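Local coordinates for protein DMATS type aromatic prenyltransferase (Micromonospora olivasterospora, PDB 6ZRY) that binds tryptophan inside an ABBA-fold barrel and probably transfers a dimethylallyl group to its indole ring, as a 6-dimethylallyl tryptophan synthase, at residues R29-G34 and L135-S140; S64-E69 and T74-G79; R209-L214 and S275-I280; D306-A311 and V341-S346. All blocks are in the same frame, centred on the assembly; numbering follows the deposited sequence. Where two conformers were deposited one is given.

Interaction 1: R29-G34 and L135-S140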
loop_
_atom_site.group_PDB
_atom_site.type_symbol
_atom_site.label_atom_id
_atom_site.label_comp_id
_atom_site.label_asym_id
_atom_site.label_seq_id
_atom_site.Cartn_x
_atom_site.Cartn_y
_atom_site.Cartn_z
ATOM N N ARG A 29 -15.615 0.180 10.309
ATOM C CA ARG A 29 -15.207 0.764 11.612
ATOM C C ARG A 29 -14.917 -0.355 12.611
ATOM O O ARG A 29 -13.983 -0.190 13.418
ATOM C CB ARG A 29 -16.256 1.737 12.122
ATOM C CG ARG A 29 -16.428 2.951 11.240
ATOM C CD ARG A 29 -17.619 3.746 11.702
ATOM N NE ARG A 29 -17.331 4.364 12.982
ATOM C CZ ARG A 29 -18.198 5.081 13.685
ATOM N NH1 ARG A 29 -17.822 5.630 14.827
ATOM N NH2 ARG A 29 -19.437 5.242 13.244
ATOM N N ASN A 30 -15.658 -1.455 12.540
ATOM C CA ASN A 30 -15.408 -2.669 13.372
ATOM C C ASN A 30 -14.053 -3.266 12.989
ATOM O O ASN A 30 -13.318 -3.698 13.887
ATOM C CB ASN A 30 -16.531 -3.701 13.236
ATOM C CG ASN A 30 -17.774 -3.296 14.003
ATOM O OD1 ASN A 30 -17.697 -2.467 14.922
ATOM N ND2 ASN A 30 -18.920 -3.868 13.645
ATOM N N LEU A 31 -13.726 -3.283 11.694
ATOM C CA LEU A 31 -12.484 -3.920 11.224
ATOM C C LEU A 31 -11.302 -3.018 11.596
ATOM O O LEU A 31 -10.307 -3.569 12.062
ATOM C CB LEU A 31 -12.584 -4.220 9.733
ATOM C CG LEU A 31 -13.567 -5.328 9.373
ATOM C CD1 LEU A 31 -13.729 -5.416 7.877
ATOM C CD2 LEU A 31 -13.131 -6.659 9.941
ATOM N N LEU A 32 -11.427 -1.681 11.475
ATOM C CA LEU A 32 -10.332 -0.767 11.877
ATOM C C LEU A 32 -10.013 -0.947 13.369
ATOM O O LEU A 32 -8.801 -0.990 13.713
ATOM C CB LEU A 32 -10.699 0.681 11.552
ATOM C CG LEU A 32 -9.750 1.756 12.091
ATOM C CD1 LEU A 32 -8.338 1.645 11.470
ATOM C CD2 LEU A 32 -10.342 3.136 11.833
ATOM N N ALA A 33 -11.028 -0.995 14.248
ATOM C CA ALA A 33 -10.836 -1.237 15.692
ATOM C C ALA A 33 -10.064 -2.537 15.908
ATOM O O ALA A 33 -9.150 -2.538 16.725
ATOM C CB ALA A 33 -12.176 -1.246 16.422
ATOM N N GLY A 34 -10.412 -3.608 15.192
ATOM C CA GLY A 34 -9.694 -4.905 15.262
ATOM C C GLY A 34 -8.250 -4.752 14.836
ATOM O O GLY A 34 -7.356 -5.247 15.525
ATOM N N LEU A 135 -7.409 -3.634 4.153
ATOM C CA LEU A 135 -8.885 -3.763 4.248
ATOM C C LEU A 135 -9.460 -2.993 3.075
ATOM O O LEU A 135 -9.036 -1.842 2.889
ATOM C CB LEU A 135 -9.381 -3.175 5.569
ATOM C CG LEU A 135 -8.784 -3.748 6.855
ATOM C CD1 LEU A 135 -9.190 -2.922 8.052
ATOM C CD2 LEU A 135 -9.199 -5.173 7.055
ATOM N N VAL A 136 -10.321 -3.619 2.274
ATOM C CA VAL A 136 -10.807 -3.017 1.011
ATOM C C VAL A 136 -12.320 -2.873 1.080
ATOM O O VAL A 136 -12.984 -3.895 1.220
ATOM C CB VAL A 136 -10.376 -3.847 -0.195
ATOM C CG1 VAL A 136 -10.844 -3.222 -1.496
ATOM C CG2 VAL A 136 -8.867 -4.091 -0.197
ATOM N N PHE A 137 -12.820 -1.649 0.952
ATOM C CA PHE A 137 -14.254 -1.284 1.132
ATOM C C PHE A 137 -14.818 -0.652 -0.146
ATOM O O PHE A 137 -14.188 0.212 -0.742
ATOM C CB PHE A 137 -14.423 -0.282 2.276
ATOM C CG PHE A 137 -13.688 -0.615 3.544
ATOM C CD1 PHE A 137 -13.804 -1.862 4.124
ATOM C CD2 PHE A 137 -12.901 0.336 4.179
ATOM C CE1 PHE A 137 -13.145 -2.155 5.310
ATOM C CE2 PHE A 137 -12.259 0.046 5.370
ATOM C CZ PHE A 137 -12.370 -1.200 5.924
ATOM N N ARG A 138 -16.019 -1.045 -0.524
ATOM C CA ARG A 138 -16.744 -0.438 -1.673
ATOM C C ARG A 138 -18.218 -0.393 -1.345
ATOM O O ARG A 138 -18.640 -1.158 -0.446
ATOM C CB ARG A 138 -16.565 -1.241 -2.959
ATOM C CG ARG A 138 -15.192 -1.867 -3.110
ATOM C CD ARG A 138 -15.136 -2.834 -4.265
ATOM N NE ARG A 138 -13.841 -3.492 -4.346
ATOM C CZ ARG A 138 -13.543 -4.481 -5.187
ATOM N NH1 ARG A 138 -14.455 -4.950 -6.035
ATOM N NH2 ARG A 138 -12.325 -5.002 -5.175
ATOM N N SER A 139 -18.957 0.482 -2.034
ATOM C CA SER A 139 -20.433 0.430 -2.118
ATOM C C SER A 139 -20.809 -0.935 -2.701
ATOM O O SER A 139 -20.189 -1.346 -3.694
ATOM C CB SER A 139 -21.001 1.592 -2.936
ATOM O OG SER A 139 -20.444 1.615 -4.245
ATOM N N SER A 140 -21.715 -1.648 -2.042
ATOM C CA SER A 140 -22.391 -2.856 -2.572
ATOM C C SER A 140 -21.452 -4.073 -2.568
ATOM O O SER A 140 -21.849 -5.106 -3.162
ATOM C CB SER A 140 -22.925 -2.588 -3.959
ATOM O OG SER A 140 -23.418 -1.254 -4.054
#

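Interaction 2: S64-E69 and T74-G79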
loop_
_atom_site.group_PDB
_atom_site.type_symbol
_atom_site.label_atom_id
_atom_site.label_comp_id
_atom_site.label_asym_id
_atom_site.label_seq_id
_atom_site.Cartn_x
_atom_site.Cartn_y
_atom_site.Cartn_z
ATOM N N SER A 64 -6.492 5.108 1.743
ATOM C CA SER A 64 -6.407 5.466 0.314
ATOM C C SER A 64 -7.770 5.412 -0.316
ATOM O O SER A 64 -8.663 4.676 0.205
ATOM C CB SER A 64 -5.409 4.577 -0.429
ATOM O OG SER A 64 -5.767 3.208 -0.362
ATOM N N ILE A 65 -7.937 6.181 -1.378
ATOM C CA ILE A 65 -9.152 6.195 -2.194
ATOM C C ILE A 65 -8.735 5.976 -3.654
ATOM O O ILE A 65 -7.848 6.660 -4.126
ATOM C CB ILE A 65 -9.987 7.453 -1.919
ATOM C CG1 ILE A 65 -11.243 7.472 -2.779
ATOM C CG2 ILE A 65 -9.183 8.723 -2.024
ATOM C CD1 ILE A 65 -12.361 8.305 -2.172
ATOM N N ALA A 66 -9.306 4.956 -4.252
ATOM C CA ALA A 66 -9.059 4.526 -5.636
ATOM C C ALA A 66 -10.235 4.961 -6.487
ATOM O O ALA A 66 -11.346 4.512 -6.224
ATOM C CB ALA A 66 -8.835 3.033 -5.688
ATOM N N PHE A 67 -9.969 5.788 -7.488
ATOM C CA PHE A 67 -10.956 6.213 -8.499
ATOM C C PHE A 67 -10.854 5.271 -9.683
ATOM O O PHE A 67 -9.761 5.106 -10.200
ATOM C CB PHE A 67 -10.727 7.664 -8.862
ATOM C CG PHE A 67 -10.771 8.566 -7.669
ATOM C CD1 PHE A 67 -11.973 9.055 -7.200
ATOM C CD2 PHE A 67 -9.599 8.957 -7.041
ATOM C CE1 PHE A 67 -12.005 9.878 -6.097
ATOM C CE2 PHE A 67 -9.638 9.806 -5.954
ATOM C CZ PHE A 67 -10.840 10.283 -5.493
ATOM N N ASN A 68 -11.968 4.630 -10.006
ATOM C CA ASN A 68 -12.083 3.504 -10.968
ATOM C C ASN A 68 -12.987 3.983 -12.104
ATOM O O ASN A 68 -13.992 4.596 -11.794
ATOM C CB ASN A 68 -12.670 2.236 -10.301
ATOM C CG ASN A 68 -12.175 1.943 -8.893
ATOM O OD1 ASN A 68 -10.986 1.659 -8.689
ATOM N ND2 ASN A 68 -13.091 1.960 -7.910
ATOM N N GLU A 69 -12.632 3.732 -13.367
ATOM C CA GLU A 69 -13.488 4.077 -14.542
ATOM C C GLU A 69 -14.825 3.339 -14.401
ATOM O O GLU A 69 -14.794 2.115 -14.261
ATOM C CB GLU A 69 -12.807 3.689 -15.858
ATOM N N THR A 74 -13.121 3.107 -4.405
ATOM C CA THR A 74 -12.765 2.052 -3.455
ATOM C C THR A 74 -11.958 2.684 -2.310
ATOM O O THR A 74 -10.964 3.329 -2.579
ATOM C CB THR A 74 -12.013 0.923 -4.145
ATOM O OG1 THR A 74 -12.840 0.366 -5.171
ATOM C CG2 THR A 74 -11.612 -0.169 -3.184
ATOM N N LEU A 75 -12.366 2.448 -1.076
ATOM C CA LEU A 75 -11.643 2.940 0.126
ATOM C C LEU A 75 -10.832 1.771 0.681
ATOM O O LEU A 75 -11.359 0.649 0.740
ATOM C CB LEU A 75 -12.714 3.481 1.078
ATOM C CG LEU A 75 -12.325 3.932 2.475
ATOM C CD1 LEU A 75 -11.233 4.989 2.452
ATOM C CD2 LEU A 75 -13.569 4.470 3.176
ATOM N N ARG A 76 -9.583 2.010 1.050
ATOM C CA ARG A 76 -8.734 0.956 1.645
ATOM C C ARG A 76 -8.002 1.506 2.869
ATOM O O ARG A 76 -7.753 2.737 2.942
ATOM C CB ARG A 76 -7.764 0.395 0.607
ATOM C CG ARG A 76 -8.435 -0.011 -0.697
ATOM C CD ARG A 76 -8.421 1.112 -1.739
ATOM N NE ARG A 76 -7.070 1.644 -1.850
ATOM C CZ ARG A 76 -6.020 0.966 -2.366
ATOM N NH1 ARG A 76 -6.185 -0.244 -2.874
ATOM N NH2 ARG A 76 -4.817 1.519 -2.390
ATOM N N ILE A 77 -7.690 0.606 3.789
ATOM C CA ILE A 77 -6.810 0.863 4.942
ATOM C C ILE A 77 -5.671 -0.127 4.834
ATOM O O ILE A 77 -5.971 -1.338 4.780
ATOM C CB ILE A 77 -7.541 0.679 6.280
ATOM C CG1 ILE A 77 -8.673 1.683 6.457
ATOM C CG2 ILE A 77 -6.529 0.765 7.397
ATOM C CD1 ILE A 77 -9.649 1.328 7.545
ATOM N N LEU A 78 -4.437 0.358 4.878
ATOM C CA LEU A 78 -3.235 -0.474 5.061
ATOM C C LEU A 78 -2.793 -0.326 6.505
ATOM O O LEU A 78 -2.709 0.805 6.975
ATOM C CB LEU A 78 -2.145 -0.009 4.095
ATOM C CG LEU A 78 -0.816 -0.771 4.163
ATOM C CD1 LEU A 78 -0.963 -2.168 3.586
ATOM C CD2 LEU A 78 0.254 -0.028 3.417
ATOM N N GLY A 79 -2.475 -1.406 7.195
ATOM C CA GLY A 79 -1.862 -1.231 8.515
ATOM C C GLY A 79 -1.501 -2.520 9.183
ATOM O O GLY A 79 -1.431 -3.567 8.499
HETATM O O HOH W 1 -4.453 2.277 1.997
HETATM O O HOH W 2 -9.889 -0.268 -6.787
#

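Interaction 3: R209-L214 and S275-I280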
loop_
_atom_site.group_PDB
_atom_site.type_symbol
_atom_site.label_atom_id
_atom_site.label_comp_id
_atom_site.label_asym_id
_atom_site.label_seq_id
_atom_site.Cartn_x
_atom_site.Cartn_y
_atom_site.Cartn_z
ATOM N N ARG A 209 -2.936 -15.682 -7.638
ATOM C CA ARG A 209 -2.656 -14.286 -8.049
ATOM C C ARG A 209 -1.807 -13.638 -6.959
ATOM O O ARG A 209 -2.122 -13.836 -5.766
ATOM C CB ARG A 209 -3.987 -13.588 -8.287
ATOM C CG ARG A 209 -3.898 -12.084 -8.481
ATOM C CD ARG A 209 -5.299 -11.542 -8.722
ATOM N NE ARG A 209 -5.521 -11.498 -10.156
ATOM C CZ ARG A 209 -5.725 -10.392 -10.862
ATOM N NH1 ARG A 209 -5.893 -10.474 -12.173
ATOM N NH2 ARG A 209 -5.783 -9.213 -10.260
ATOM N N VAL A 210 -0.729 -12.988 -7.346
ATOM C CA VAL A 210 0.200 -12.289 -6.418
ATOM C C VAL A 210 0.493 -10.904 -6.988
ATOM O O VAL A 210 0.672 -10.769 -8.225
ATOM C CB VAL A 210 1.495 -13.076 -6.222
ATOM C CG1 VAL A 210 2.527 -12.292 -5.415
ATOM C CG2 VAL A 210 1.240 -14.452 -5.613
ATOM N N LYS A 211 0.551 -9.911 -6.120
ATOM C CA LYS A 211 1.028 -8.583 -6.489
ATOM C C LYS A 211 2.386 -8.390 -5.825
ATOM O O LYS A 211 2.443 -8.448 -4.593
ATOM C CB LYS A 211 -0.039 -7.585 -6.078
ATOM C CG LYS A 211 -0.042 -6.295 -6.821
ATOM C CD LYS A 211 -1.411 -5.616 -6.703
ATOM C CE LYS A 211 -1.342 -4.115 -6.644
ATOM N NZ LYS A 211 -2.706 -3.518 -6.582
ATOM N N LEU A 212 3.449 -8.275 -6.629
ATOM C CA LEU A 212 4.813 -8.045 -6.130
ATOM C C LEU A 212 5.166 -6.580 -6.308
ATOM O O LEU A 212 5.044 -6.077 -7.428
ATOM C CB LEU A 212 5.786 -8.946 -6.886
ATOM C CG LEU A 212 7.233 -8.910 -6.396
ATOM C CD1 LEU A 212 7.375 -9.508 -5.010
ATOM C CD2 LEU A 212 8.145 -9.623 -7.372
ATOM N N TYR A 213 5.670 -5.956 -5.263
ATOM C CA TYR A 213 6.082 -4.539 -5.297
ATOM C C TYR A 213 7.596 -4.451 -5.245
ATOM O O TYR A 213 8.186 -5.104 -4.341
ATOM C CB TYR A 213 5.508 -3.786 -4.112
ATOM C CG TYR A 213 4.018 -3.581 -4.068
ATOM C CD1 TYR A 213 3.132 -4.644 -3.944
ATOM C CD2 TYR A 213 3.487 -2.294 -3.997
ATOM C CE1 TYR A 213 1.766 -4.451 -3.842
ATOM C CE2 TYR A 213 2.117 -2.087 -3.885
ATOM C CZ TYR A 213 1.257 -3.173 -3.802
ATOM O OH TYR A 213 -0.091 -3.011 -3.662
ATOM N N LEU A 214 8.191 -3.688 -6.155
ATOM C CA LEU A 214 9.657 -3.418 -6.229
ATOM C C LEU A 214 9.880 -1.946 -5.894
ATOM O O LEU A 214 9.171 -1.128 -6.469
ATOM C CB LEU A 214 10.158 -3.679 -7.642
ATOM C CG LEU A 214 10.550 -5.094 -8.008
ATOM C CD1 LEU A 214 9.426 -6.061 -7.760
ATOM C CD2 LEU A 214 10.964 -5.140 -9.497
ATOM N N SER A 275 1.221 -1.151 -11.594
ATOM C CA SER A 275 0.991 0.172 -10.962
ATOM C C SER A 275 2.321 0.837 -10.677
ATOM O O SER A 275 3.249 0.145 -10.317
ATOM C CB SER A 275 0.180 0.077 -9.716
ATOM O OG SER A 275 -1.098 -0.437 -10.020
ATOM N N ILE A 276 2.375 2.136 -10.859
ATOM C CA ILE A 276 3.492 3.018 -10.455
ATOM C C ILE A 276 2.992 3.857 -9.272
ATOM O O ILE A 276 1.844 4.373 -9.336
ATOM C CB ILE A 276 4.002 3.865 -11.649
ATOM C CG1 ILE A 276 5.152 4.790 -11.257
ATOM C CG2 ILE A 276 2.900 4.660 -12.333
ATOM C CD1 ILE A 276 6.415 4.101 -10.902
ATOM N N TYR A 277 3.787 3.936 -8.225
ATOM C CA TYR A 277 3.472 4.661 -6.982
ATOM C C TYR A 277 4.495 5.750 -6.812
ATOM O O TYR A 277 5.673 5.467 -6.603
ATOM C CB TYR A 277 3.442 3.728 -5.765
ATOM C CG TYR A 277 2.586 2.498 -5.924
ATOM C CD1 TYR A 277 3.049 1.409 -6.652
ATOM C CD2 TYR A 277 1.342 2.393 -5.341
ATOM C CE1 TYR A 277 2.279 0.285 -6.844
ATOM C CE2 TYR A 277 0.560 1.261 -5.494
ATOM C CZ TYR A 277 1.033 0.199 -6.250
ATOM O OH TYR A 277 0.288 -0.938 -6.419
ATOM N N VAL A 278 4.063 6.997 -6.964
ATOM C CA VAL A 278 4.927 8.159 -6.737
ATOM C C VAL A 278 4.718 8.636 -5.304
ATOM O O VAL A 278 3.595 9.043 -4.942
ATOM C CB VAL A 278 4.636 9.286 -7.741
ATOM C CG1 VAL A 278 5.511 10.493 -7.490
ATOM C CG2 VAL A 278 4.780 8.798 -9.181
ATOM N N PRO A 279 5.798 8.719 -4.496
ATOM C CA PRO A 279 5.719 9.276 -3.138
ATOM C C PRO A 279 5.777 10.805 -3.229
ATOM O O PRO A 279 6.791 11.442 -2.865
ATOM C CB PRO A 279 6.928 8.654 -2.468
ATOM C CG PRO A 279 7.956 8.612 -3.588
ATOM C CD PRO A 279 7.163 8.267 -4.821
ATOM N N ILE A 280 4.650 11.351 -3.661
ATOM C CA ILE A 280 4.481 12.772 -4.061
ATOM C C ILE A 280 4.874 13.694 -2.920
ATOM O O ILE A 280 5.402 14.760 -3.206
ATOM C CB ILE A 280 3.061 13.009 -4.569
ATOM C CG1 ILE A 280 2.909 14.446 -5.089
ATOM C CG2 ILE A 280 2.025 12.661 -3.525
ATOM C CD1 ILE A 280 1.773 14.638 -6.011
HETATM O O HOH W 3 -2.621 -0.771 -4.948
HETATM O O HOH W 4 -2.858 -1.427 -8.022
#

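Interaction 4: D306-A311 and V341-S346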
loop_
_atom_site.group_PDB
_atom_site.type_symbol
_atom_site.label_atom_id
_atom_site.label_comp_id
_atom_site.label_asym_id
_atom_site.label_seq_id
_atom_site.Cartn_x
_atom_site.Cartn_y
_atom_site.Cartn_z
ATOM N N ASP A 306 -14.066 16.544 -7.108
ATOM C CA ASP A 306 -14.981 16.670 -5.944
ATOM C C ASP A 306 -14.739 15.506 -4.968
ATOM O O ASP A 306 -14.730 15.755 -3.760
ATOM C CB ASP A 306 -16.442 16.734 -6.388
ATOM C CG ASP A 306 -16.832 18.057 -7.016
ATOM O OD1 ASP A 306 -16.022 19.031 -6.935
ATOM O OD2 ASP A 306 -17.939 18.116 -7.572
ATOM N N GLY A 307 -14.548 14.287 -5.483
ATOM C CA GLY A 307 -14.302 13.097 -4.651
ATOM C C GLY A 307 -13.002 13.232 -3.883
ATOM O O GLY A 307 -12.981 12.920 -2.673
ATOM N N LEU A 308 -11.965 13.686 -4.573
ATOM C CA LEU A 308 -10.619 13.947 -4.010
ATOM C C LEU A 308 -10.725 14.995 -2.888
ATOM O O LEU A 308 -10.236 14.740 -1.789
ATOM C CB LEU A 308 -9.704 14.451 -5.119
ATOM C CG LEU A 308 -8.369 15.014 -4.640
ATOM C CD1 LEU A 308 -7.477 13.910 -4.146
ATOM C CD2 LEU A 308 -7.692 15.812 -5.727
ATOM N N ASP A 309 -11.319 16.146 -3.181
ATOM C CA ASP A 309 -11.414 17.253 -2.205
ATOM C C ASP A 309 -12.272 16.831 -1.008
ATOM O O ASP A 309 -11.926 17.202 0.081
ATOM C CB ASP A 309 -11.904 18.531 -2.865
ATOM C CG ASP A 309 -10.921 19.051 -3.881
ATOM O OD1 ASP A 309 -9.712 18.771 -3.728
ATOM O OD2 ASP A 309 -11.357 19.683 -4.833
ATOM N N ARG A 310 -13.331 16.060 -1.208
ATOM C CA ARG A 310 -14.174 15.580 -0.086
ATOM C C ARG A 310 -13.379 14.551 0.737
ATOM O O ARG A 310 -13.475 14.604 2.003
ATOM C CB ARG A 310 -15.518 15.054 -0.602
ATOM C CG ARG A 310 -16.460 16.167 -1.054
ATOM C CD ARG A 310 -17.937 15.815 -1.060
ATOM N NE ARG A 310 -18.232 14.470 -1.551
ATOM C CZ ARG A 310 -18.868 13.502 -0.852
ATOM N NH1 ARG A 310 -19.083 12.315 -1.417
ATOM N NH2 ARG A 310 -19.297 13.722 0.392
ATOM N N ALA A 311 -12.608 13.676 0.099
ATOM C CA ALA A 311 -11.809 12.660 0.838
ATOM C C ALA A 311 -10.750 13.387 1.682
ATOM O O ALA A 311 -10.569 13.042 2.829
ATOM C CB ALA A 311 -11.193 11.644 -0.098
ATOM N N VAL A 341 -6.728 5.769 -10.784
ATOM C CA VAL A 341 -5.763 6.578 -9.984
ATOM C C VAL A 341 -6.098 6.409 -8.507
ATOM O O VAL A 341 -7.289 6.490 -8.166
ATOM C CB VAL A 341 -5.806 8.050 -10.409
ATOM C CG1 VAL A 341 -4.997 8.940 -9.477
ATOM C CG2 VAL A 341 -5.335 8.204 -11.844
ATOM N N THR A 342 -5.095 6.191 -7.673
ATOM C CA THR A 342 -5.276 6.017 -6.209
ATOM C C THR A 342 -4.514 7.104 -5.461
ATOM O O THR A 342 -3.395 7.399 -5.808
ATOM C CB THR A 342 -4.878 4.616 -5.740
ATOM O OG1 THR A 342 -5.608 3.674 -6.527
ATOM C CG2 THR A 342 -5.163 4.397 -4.274
ATOM N N VAL A 343 -5.150 7.675 -4.457
ATOM C CA VAL A 343 -4.578 8.753 -3.624
ATOM C C VAL A 343 -4.460 8.189 -2.219
ATOM O O VAL A 343 -5.440 7.616 -1.734
ATOM C CB VAL A 343 -5.463 10.020 -3.676
ATOM C CG1 VAL A 343 -4.809 11.175 -2.948
ATOM C CG2 VAL A 343 -5.781 10.410 -5.119
ATOM N N TYR A 344 -3.285 8.308 -1.625
ATOM C CA TYR A 344 -2.957 7.706 -0.312
ATOM C C TYR A 344 -2.948 8.862 0.671
ATOM O O TYR A 344 -2.190 9.845 0.436
ATOM C CB TYR A 344 -1.665 6.904 -0.412
ATOM C CG TYR A 344 -1.732 5.777 -1.398
ATOM C CD1 TYR A 344 -1.646 6.034 -2.750
ATOM C CD2 TYR A 344 -1.878 4.456 -0.995
ATOM C CE1 TYR A 344 -1.707 5.022 -3.687
ATOM C CE2 TYR A 344 -1.961 3.426 -1.930
ATOM C CZ TYR A 344 -1.844 3.716 -3.276
ATOM O OH TYR A 344 -1.928 2.758 -4.241
ATOM N N LEU A 345 -3.794 8.779 1.694
ATOM C CA LEU A 345 -4.030 9.872 2.661
ATOM C C LEU A 345 -3.583 9.454 4.070
ATOM O O LEU A 345 -4.025 8.396 4.575
ATOM C CB LEU A 345 -5.516 10.230 2.615
ATOM C CG LEU A 345 -6.019 10.763 1.279
ATOM C CD1 LEU A 345 -7.540 10.940 1.309
ATOM C CD2 LEU A 345 -5.349 12.078 0.936
ATOM N N SER A 346 -2.702 10.250 4.663
ATOM C CA SER A 346 -2.108 9.994 5.983
ATOM C C SER A 346 -3.079 10.372 7.110
ATOM O O SER A 346 -3.704 11.411 7.049
ATOM C CB SER A 346 -0.818 10.743 6.136
ATOM O OG SER A 346 0.094 10.409 5.098
#

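Interaction 1: R29-G34 and L135-S140
Leu31 of helix 26-36 packs on Leu135 and Phe137 of strand 131-138, where the outer helical layer of the ABBA barrel meets the sheet. Helix 29-34 and strand 135-138 run almost antiparallel, at 169°, with axes 10.2 Å apart at closest. Side chains bridge this distance, and no hydrogen bond crosses it. The tight part lies round Leu135. Its CD1 rests on Leu31 CB at 4.0 Å. The same methyl is 4.3 Å from Leu32 N, so it reaches the helix backbone itself. Leu135 gets there with CG beside its own backbone N (chi1 -57°) and an extended second torsion. Leu32 is turned more to helix 6-21, where it meets Leu10 and Leu14. Leu14 also touches Phe137, and Pro143 and Phe145 of the next strand pack on Leu31. The other side of the helix is loose. Asn30 and Ala33 are exposed there and do not touch the strand. Arg29 also points away from the strand, and its NH1 forms a salt bridge with Asp11. Back at the sheet, the Leu31 and Phe137 side chains lie alongside each other, pointing opposite ways. Leu31 CD1 thereby ends near the ring plane, 4.2 Å from the edge atom Phe137 CE1.

Interaction 2: S64-E69 and T74-G79
Ser64 and Arg76 face each other in a hydrogen-bonded pair of the antiparallel hairpin formed by strands 61-68 and 71-79. Their backbones are joined twice, by Ser64 N to Arg76 O and Arg76 N to Ser64 O. Ala66 and Thr74 form a second such pair. Ile65 and Leu75 lie between them as a non-hydrogen-bonded pair, with side chains on the other face.

The Arg76 side chain curls over Ser64 on the partner strand. CB lies 3.6 Å from Ser64 OG, and CG stays near the same hydroxyl. The chain then bends at chi2 (93°) and chi3 (49°), and CD passes 4.4 Å from Ala66 CB. NE comes to 2.5 Å from Ser64 OG, with the hydroxyl oxygen tilted out of the guanidinium plane. CZ is 3.0 Å from Ser64 OG, and NH2 adds a weak bond to that oxygen. The NE bond is very short and the side chain has a second conformer, so the detail of this grip is doubtful. Water 1 also binds Ser64 OG, at 2.9 Å. A di(hydroxyethyl)ether, probably from the crystallisation liquor, lies about 3 Å from the Arg76 side chain.

Further along, Asn68 lies roughly square to Thr74, and Asn68 ND2 donates to Thr74 OG1 over 3.2 Å. The same nitrogen also bonds Pro72 O, near the start of strand 71-79.

The hairpin is part of the barrel wall. Strand 341-346 flanks it beside Ser64, with Thr342 and Tyr344 touching Arg76. Strand 131-138 borders the other edge, and helix 6-21 covers Leu75 and Ile77.

Interaction 3: R209-L214 and S275-I280
Tyr213 and Tyr277 meet across two strands that do not pair directly, for the nearest CA atoms, those of Tyr213 and Ser275, are 9.0 Å apart and strand 258-265 runs between them in the sheet. The long directions of the two tyrosine side chains are roughly perpendicular, although the ring planes are only 32° apart. The rings are oblique to each other, with centroids separated by 5.2 Å. The touching is done by one corner of Tyr213. Its CE2 lies 3.3 Å from Tyr277 OH and 3.5 Å from Tyr277 CZ.

These side chains lie inside the ABBA barrel, the closed sheet of this prenyltransferase family. Tyr277 touches the bound tryptophan, and a di(hydroxyethyl)ether molecule sits near Tyr213. The hydroxyls are tied to other strands: Tyr213 OH bonds Tyr148 OH, and Tyr277 OH bonds Ser261 OG. Phe197 meets Tyr213 edge-to-face.

Lys211 comes in from the side. Its chain starts extended (chi1 -156°) and bends at the third torsion, which carries CE to 3.6 Å from Tyr277 OH. The ammonium group reaches strand 273-278 through water. Water 3 accepts from Lys211 NZ and lies in the plane of the Tyr277 ring, at its edge, 3.3 Å from Tyr277 OH. Water 4 sits between Lys211 NZ and Ser275 OG. It is 2.8 Å from Ser275 OG, but its distance to Lys211 NZ is too short to be relied on.

Interaction 4: D306-A311 and V341-S346
Leu308 and Val343 meet with their side chains nearly perpendicular, the leucine coming from helix 305-315 and the valine from strand 341-346. One methyl of Leu308 does the touching. CD1 lies 4.0 Å from Val343 CG1 and equally far from Val343 CG2, so it sits over the fork of the valine. The Leu308 CB does not point straight at the strand. Leu308 CG lies opposite its backbone N (chi1 169°), and the chain then swings CD1 across to the valine. Val343 does point at the helix, and both of its branches present themselves to Leu308.

One turn further along the helix, Ala311 and Leu345 form the second point of contact. Here both CB atoms are directed at the opposite segment. Leu345 spans most of the gap and Ala311 little of it. Leu345 CD1 comes to 4.0 Å from Ala311 CB and is just as far from Ala311 O, so it meets the helix backbone as well as the methyl.

This is the helix-on-sheet packing of the ABBA barrel, in which helices surround a closed antiparallel sheet. Val343 and Leu345 point outward to the helices. Thr342 and Tyr344 point to the other face, where both touch Arg76 and Tyr344 OH bonds Ser331 OG. Helix 287-300 completes the apolar layer: Val294 packs on both Leu308 and Val343, and Leu298 packs on Leu308. Asp309 OD1 ties the helix to Arg291 NE of helix 287-300 by a salt bridge.

How the interactions relate
All four contacts reach the same barrel sheet. Interaction 2 lies between interactions 1 and 4 and touches both. It joins interaction 1 through Phe137 N to Leu75 O (2.7 Å), and interaction 4 through Ile65 N to Val343 O (2.9 Å), both probable hydrogen bonds. Interactions 1 and 4 are helix packings outside the barrel, with centres about 17 Å apart. Interaction 3 lies on a different part of the wall, but Tyr277 CE2 packs against Tyr344 OH of the strand in interaction 4 at 3.2 Å. Tyr277 of interaction 3 and Leu78 of the segment 74-79 touch the bound tryptophan. The side chain of Leu135 is about 14 Å from the bound tryptophan. That of Leu345 is about 10 Å from it.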